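Local structure of shikimate dehydrogenase (NADP(+)) (2D5C) at residues Thr99-Ile113 with Lys224-Leu238. The protein catalyses the reversible NADPH-linked reduction of 3-dehydroshikimate to shikimate, the fourth of seven steps in the biosynthesis of chorismate. Residues are numbered along the deposited sequence; the frame is centred on the assembly and turned at random.
Sequences TDAPGFLEALKAGGI and KVQTGLPMLAWQGAL. With SKM ((3R,4S,5R)-3,4,5-trihydroxycyclohex-1-ene-1-carboxylic acid), chain E; SO4 (sulfate ion), chain D.
Trp234 fits as a knob among Gly103, Glu106, Ala107 and Ala110, where helix 100-110 meets helix 229-238 with axes 7.6 Å apart. Glu106 covers one face of the indole: its CB lies 3.6 Å from the centroid of the five-membered ring, a CH-pi contact, and the bend at chi2 carries the carboxylate above the ring's rim near CZ3, stacked with the planes 20° apart. With an alanine here in place of Trp234, the aliphatic part of Glu106 would probably lose the aromatic face it packs on and be freer to turn. The backbones come closest at Gly103, whose CA is 4.3 Å from that of Gln235; any side chain there would run into the opposite helix. Met231, extended from a CG anti to the backbone N (chi1 -179°), brings SD to the edge of the Phe104 ring, 3.6 Å from CD1, a Met-aromatic contact, and its methyl to Asp100. Two hydrogen bonds cross the contact. At the N-terminal end of helix 100-110 Thr99 OG1 donates to Gln235 O (2.8 Å), while in its C-terminal half Gln226 NE2 reaches Ala107 O almost straight (175°), from above the carbonyl plane. Further out, Phe104 packs on helix 126-137 and strand 201-204. At the Thr99 end, Asp100 OD1 accepts from shikimate O12 (2.8 Å) and Gln235 OE1 from O7 (3.0 Å), as Asp100 OD2 forms a salt bridge with Lys64, the proton acceptor. Gln235 NE2 is tied to Leu232 O. The helix pair thus links the Rossmann-type NADP domain to the substrate domain, supplying Asp100 and Gln235 to the shikimate pocket in the interdomain cleft characteristic of shikimate dehydrogenases.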
# COMPACT_ATOMS: atom_id res chain seq x y z
N THR A 99 -9.89 -9.26 1.39
CA THR A 99 -9.85 -10.02 0.16
C THR A 99 -10.71 -11.28 0.23
O THR A 99 -10.81 -11.99 -0.75
CB THR A 99 -8.40 -10.39 -0.23
OG1 THR A 99 -7.84 -11.28 0.75
CG2 THR A 99 -7.54 -9.13 -0.32
N ASP A 100 -11.34 -11.54 1.38
CA ASP A 100 -12.23 -12.71 1.51
C ASP A 100 -13.42 -12.54 0.59
O ASP A 100 -13.85 -13.49 -0.07
CB ASP A 100 -12.76 -12.89 2.94
CG ASP A 100 -11.72 -13.39 3.92
OD1 ASP A 100 -10.99 -14.36 3.60
OD2 ASP A 100 -11.64 -12.83 5.03
N ALA A 101 -13.97 -11.32 0.52
CA ALA A 101 -15.14 -11.09 -0.34
C ALA A 101 -14.86 -11.30 -1.83
O ALA A 101 -15.51 -12.12 -2.48
CB ALA A 101 -15.72 -9.68 -0.08
N PRO A 102 -13.90 -10.55 -2.41
CA PRO A 102 -13.63 -10.75 -3.84
C PRO A 102 -13.09 -12.16 -4.13
O PRO A 102 -13.36 -12.73 -5.19
CB PRO A 102 -12.62 -9.65 -4.16
CG PRO A 102 -11.92 -9.44 -2.84
CD PRO A 102 -13.07 -9.47 -1.87
N GLY A 103 -12.35 -12.71 -3.18
CA GLY A 103 -11.79 -14.05 -3.35
C GLY A 103 -12.90 -15.08 -3.47
O GLY A 103 -12.83 -16.02 -4.27
N PHE A 104 -13.96 -14.89 -2.69
CA PHE A 104 -15.08 -15.82 -2.73
C PHE A 104 -15.74 -15.86 -4.13
O PHE A 104 -16.00 -16.93 -4.68
CB PHE A 104 -16.11 -15.42 -1.67
CG PHE A 104 -17.31 -16.31 -1.64
CD1 PHE A 104 -17.25 -17.55 -1.03
CD2 PHE A 104 -18.49 -15.90 -2.23
CE1 PHE A 104 -18.37 -18.39 -1.02
CE2 PHE A 104 -19.61 -16.72 -2.23
CZ PHE A 104 -19.54 -17.97 -1.62
N LEU A 105 -16.00 -14.69 -4.72
CA LEU A 105 -16.61 -14.64 -6.04
C LEU A 105 -15.69 -15.27 -7.10
O LEU A 105 -16.17 -15.97 -7.99
CB LEU A 105 -16.95 -13.19 -6.42
CG LEU A 105 -18.05 -12.50 -5.60
CD1 LEU A 105 -18.31 -11.09 -6.14
CD2 LEU A 105 -19.31 -13.34 -5.69
N GLU A 106 -14.39 -15.04 -6.99
CA GLU A 106 -13.44 -15.60 -7.95
C GLU A 106 -13.45 -17.13 -7.82
O GLU A 106 -13.43 -17.84 -8.83
CB GLU A 106 -12.02 -15.09 -7.70
CG GLU A 106 -11.85 -13.57 -7.78
CD GLU A 106 -11.82 -13.04 -9.20
OE1 GLU A 106 -11.27 -11.94 -9.41
OE2 GLU A 106 -12.35 -13.71 -10.12
N ALA A 107 -13.47 -17.61 -6.58
CA ALA A 107 -13.49 -19.06 -6.32
C ALA A 107 -14.76 -19.69 -6.88
O ALA A 107 -14.71 -20.78 -7.47
CB ALA A 107 -13.39 -19.33 -4.82
N LEU A 108 -15.90 -19.02 -6.73
CA LEU A 108 -17.16 -19.55 -7.26
C LEU A 108 -17.05 -19.76 -8.76
O LEU A 108 -17.45 -20.80 -9.28
CB LEU A 108 -18.33 -18.60 -6.98
CG LEU A 108 -19.00 -18.53 -5.61
CD1 LEU A 108 -20.34 -17.81 -5.78
CD2 LEU A 108 -19.25 -19.94 -5.06
N LYS A 109 -16.53 -18.77 -9.48
CA LYS A 109 -16.40 -18.90 -10.93
C LYS A 109 -15.45 -20.05 -11.28
O LYS A 109 -15.71 -20.82 -12.20
CB LYS A 109 -15.88 -17.60 -11.54
CG LYS A 109 -16.82 -16.43 -11.38
CD LYS A 109 -16.31 -15.22 -12.13
CE LYS A 109 -17.26 -14.04 -11.98
NZ LYS A 109 -16.80 -12.87 -12.77
N ALA A 110 -14.36 -20.17 -10.52
CA ALA A 110 -13.38 -21.22 -10.75
C ALA A 110 -13.98 -22.61 -10.51
O ALA A 110 -13.47 -23.60 -11.02
CB ALA A 110 -12.18 -21.02 -9.84
N GLY A 111 -15.07 -22.67 -9.74
CA GLY A 111 -15.69 -23.95 -9.45
C GLY A 111 -16.93 -24.26 -10.26
O GLY A 111 -17.58 -25.28 -10.03
N GLY A 112 -17.28 -23.38 -11.19
CA GLY A 112 -18.47 -23.59 -12.00
C GLY A 112 -19.74 -23.50 -11.18
O GLY A 112 -20.77 -24.06 -11.56
N ILE A 113 -19.67 -22.81 -10.05
CA ILE A 113 -20.84 -22.65 -9.21
C ILE A 113 -21.65 -21.50 -9.80
O ILE A 113 -21.18 -20.36 -9.83
CB ILE A 113 -20.44 -22.31 -7.76
CG1 ILE A 113 -19.42 -23.33 -7.24
CG2 ILE A 113 -21.68 -22.29 -6.87
CD1 ILE A 113 -19.97 -24.73 -7.08
N LYS A 224 -24.22 -29.52 -5.98
CA LYS A 224 -22.89 -29.32 -6.54
C LYS A 224 -22.09 -28.73 -5.36
O LYS A 224 -22.63 -27.91 -4.62
CB LYS A 224 -22.95 -28.32 -7.70
CG LYS A 224 -21.66 -28.22 -8.49
CD LYS A 224 -21.78 -27.20 -9.62
CE LYS A 224 -20.50 -27.12 -10.43
NZ LYS A 224 -20.16 -28.42 -11.06
N VAL A 225 -20.84 -29.14 -5.18
CA VAL A 225 -20.08 -28.62 -4.04
C VAL A 225 -18.70 -28.08 -4.33
O VAL A 225 -18.08 -28.40 -5.35
CB VAL A 225 -19.90 -29.72 -2.93
CG1 VAL A 225 -21.25 -30.19 -2.42
CG2 VAL A 225 -19.07 -30.88 -3.47
N GLN A 226 -18.21 -27.25 -3.42
CA GLN A 226 -16.87 -26.69 -3.52
C GLN A 226 -16.27 -26.62 -2.12
O GLN A 226 -16.93 -26.18 -1.19
CB GLN A 226 -16.88 -25.29 -4.14
CG GLN A 226 -15.47 -24.74 -4.33
CD GLN A 226 -15.46 -23.38 -4.99
OE1 GLN A 226 -15.96 -22.40 -4.44
NE2 GLN A 226 -14.88 -23.32 -6.19
N THR A 227 -15.02 -27.05 -1.98
CA THR A 227 -14.34 -27.02 -0.69
C THR A 227 -13.90 -25.59 -0.42
O THR A 227 -14.11 -24.71 -1.24
CB THR A 227 -13.09 -27.92 -0.67
OG1 THR A 227 -12.11 -27.37 -1.55
CG2 THR A 227 -13.44 -29.35 -1.10
N GLY A 228 -13.27 -25.39 0.73
CA GLY A 228 -12.81 -24.06 1.10
C GLY A 228 -11.46 -23.68 0.53
O GLY A 228 -11.02 -22.55 0.69
N LEU A 229 -10.80 -24.61 -0.16
CA LEU A 229 -9.49 -24.30 -0.71
C LEU A 229 -9.48 -23.25 -1.83
O LEU A 229 -8.60 -22.38 -1.86
CB LEU A 229 -8.79 -25.57 -1.20
CG LEU A 229 -8.37 -26.61 -0.15
CD1 LEU A 229 -7.45 -27.64 -0.83
CD2 LEU A 229 -7.65 -25.95 1.01
N PRO A 230 -10.44 -23.32 -2.78
CA PRO A 230 -10.42 -22.31 -3.83
C PRO A 230 -10.51 -20.88 -3.27
O PRO A 230 -9.80 -19.99 -3.74
CB PRO A 230 -11.61 -22.69 -4.70
CG PRO A 230 -11.61 -24.20 -4.57
CD PRO A 230 -11.41 -24.39 -3.09
N MET A 231 -11.38 -20.66 -2.28
CA MET A 231 -11.51 -19.33 -1.69
C MET A 231 -10.22 -18.96 -0.95
O MET A 231 -9.76 -17.82 -1.00
CB MET A 231 -12.68 -19.27 -0.70
CG MET A 231 -12.89 -17.89 -0.08
SD MET A 231 -14.33 -17.86 1.02
CE MET A 231 -14.09 -16.28 1.88
N LEU A 232 -9.64 -19.94 -0.25
CA LEU A 232 -8.41 -19.68 0.49
C LEU A 232 -7.32 -19.19 -0.46
O LEU A 232 -6.60 -18.23 -0.18
CB LEU A 232 -7.95 -20.96 1.21
CG LEU A 232 -6.68 -20.84 2.06
CD1 LEU A 232 -6.90 -19.83 3.17
CD2 LEU A 232 -6.32 -22.20 2.65
N ALA A 233 -7.21 -19.86 -1.61
CA ALA A 233 -6.20 -19.53 -2.62
C ALA A 233 -6.43 -18.17 -3.27
O ALA A 233 -5.48 -17.41 -3.49
CB ALA A 233 -6.17 -20.60 -3.69
N TRP A 234 -7.68 -17.87 -3.59
CA TRP A 234 -7.98 -16.59 -4.22
C TRP A 234 -7.84 -15.40 -3.26
O TRP A 234 -7.28 -14.37 -3.65
CB TRP A 234 -9.38 -16.62 -4.83
CG TRP A 234 -9.35 -17.04 -6.25
CD1 TRP A 234 -9.67 -18.27 -6.75
CD2 TRP A 234 -8.93 -16.25 -7.36
NE1 TRP A 234 -9.47 -18.29 -8.11
CE2 TRP A 234 -9.02 -17.06 -8.52
CE3 TRP A 234 -8.48 -14.93 -7.50
CZ2 TRP A 234 -8.69 -16.60 -9.79
CZ3 TRP A 234 -8.15 -14.46 -8.76
CH2 TRP A 234 -8.25 -15.30 -9.89
N GLN A 235 -8.33 -15.52 -2.03
CA GLN A 235 -8.17 -14.40 -1.12
C GLN A 235 -6.68 -14.15 -0.89
O GLN A 235 -6.25 -13.00 -0.72
CB GLN A 235 -8.93 -14.63 0.20
CG GLN A 235 -8.41 -15.75 1.11
CD GLN A 235 -7.14 -15.38 1.88
OE1 GLN A 235 -7.00 -14.26 2.37
NE2 GLN A 235 -6.23 -16.35 2.00
N GLY A 236 -5.90 -15.23 -0.93
CA GLY A 236 -4.46 -15.11 -0.74
C GLY A 236 -3.78 -14.46 -1.94
O GLY A 236 -2.95 -13.57 -1.76
N ALA A 237 -4.11 -14.89 -3.15
CA ALA A 237 -3.51 -14.31 -4.35
C ALA A 237 -3.84 -12.83 -4.43
O ALA A 237 -3.00 -12.00 -4.78
CB ALA A 237 -4.03 -15.01 -5.61
N LEU A 238 -5.08 -12.49 -4.09
CA LEU A 238 -5.50 -11.10 -4.12
C LEU A 238 -4.75 -10.27 -3.09
O LEU A 238 -4.43 -9.11 -3.34
CB LEU A 238 -7.01 -10.98 -3.88
CG LEU A 238 -7.88 -11.53 -5.00
CD1 LEU A 238 -9.34 -11.43 -4.59
CD2 LEU A 238 -7.64 -10.78 -6.29
O12 SKM E . -8.86 -14.44 5.34
C8 SKM E . -7.98 -15.57 5.44
C6 SKM E . -6.62 -15.11 6.03
O7 SKM E . -6.05 -14.11 5.18
C5 SKM E . -5.63 -16.30 6.14
C4 SKM E . -6.30 -17.60 6.59
C1 SKM E . -5.42 -18.74 6.95
O2 SKM E . -4.08 -18.60 6.88
O3 SKM E . -5.89 -19.81 7.31
C10 SKM E . -7.62 -17.76 6.67
C9 SKM E . -8.62 -16.67 6.34
O11 SKM E . -9.07 -16.08 7.57
S SO4 D . -12.77 -28.53 -5.02
O1 SO4 D . -11.44 -28.23 -4.13
O2 SO4 D . -12.46 -28.01 -6.33
O3 SO4 D . -13.01 -29.82 -5.03
O4 SO4 D . -13.77 -27.71 -4.40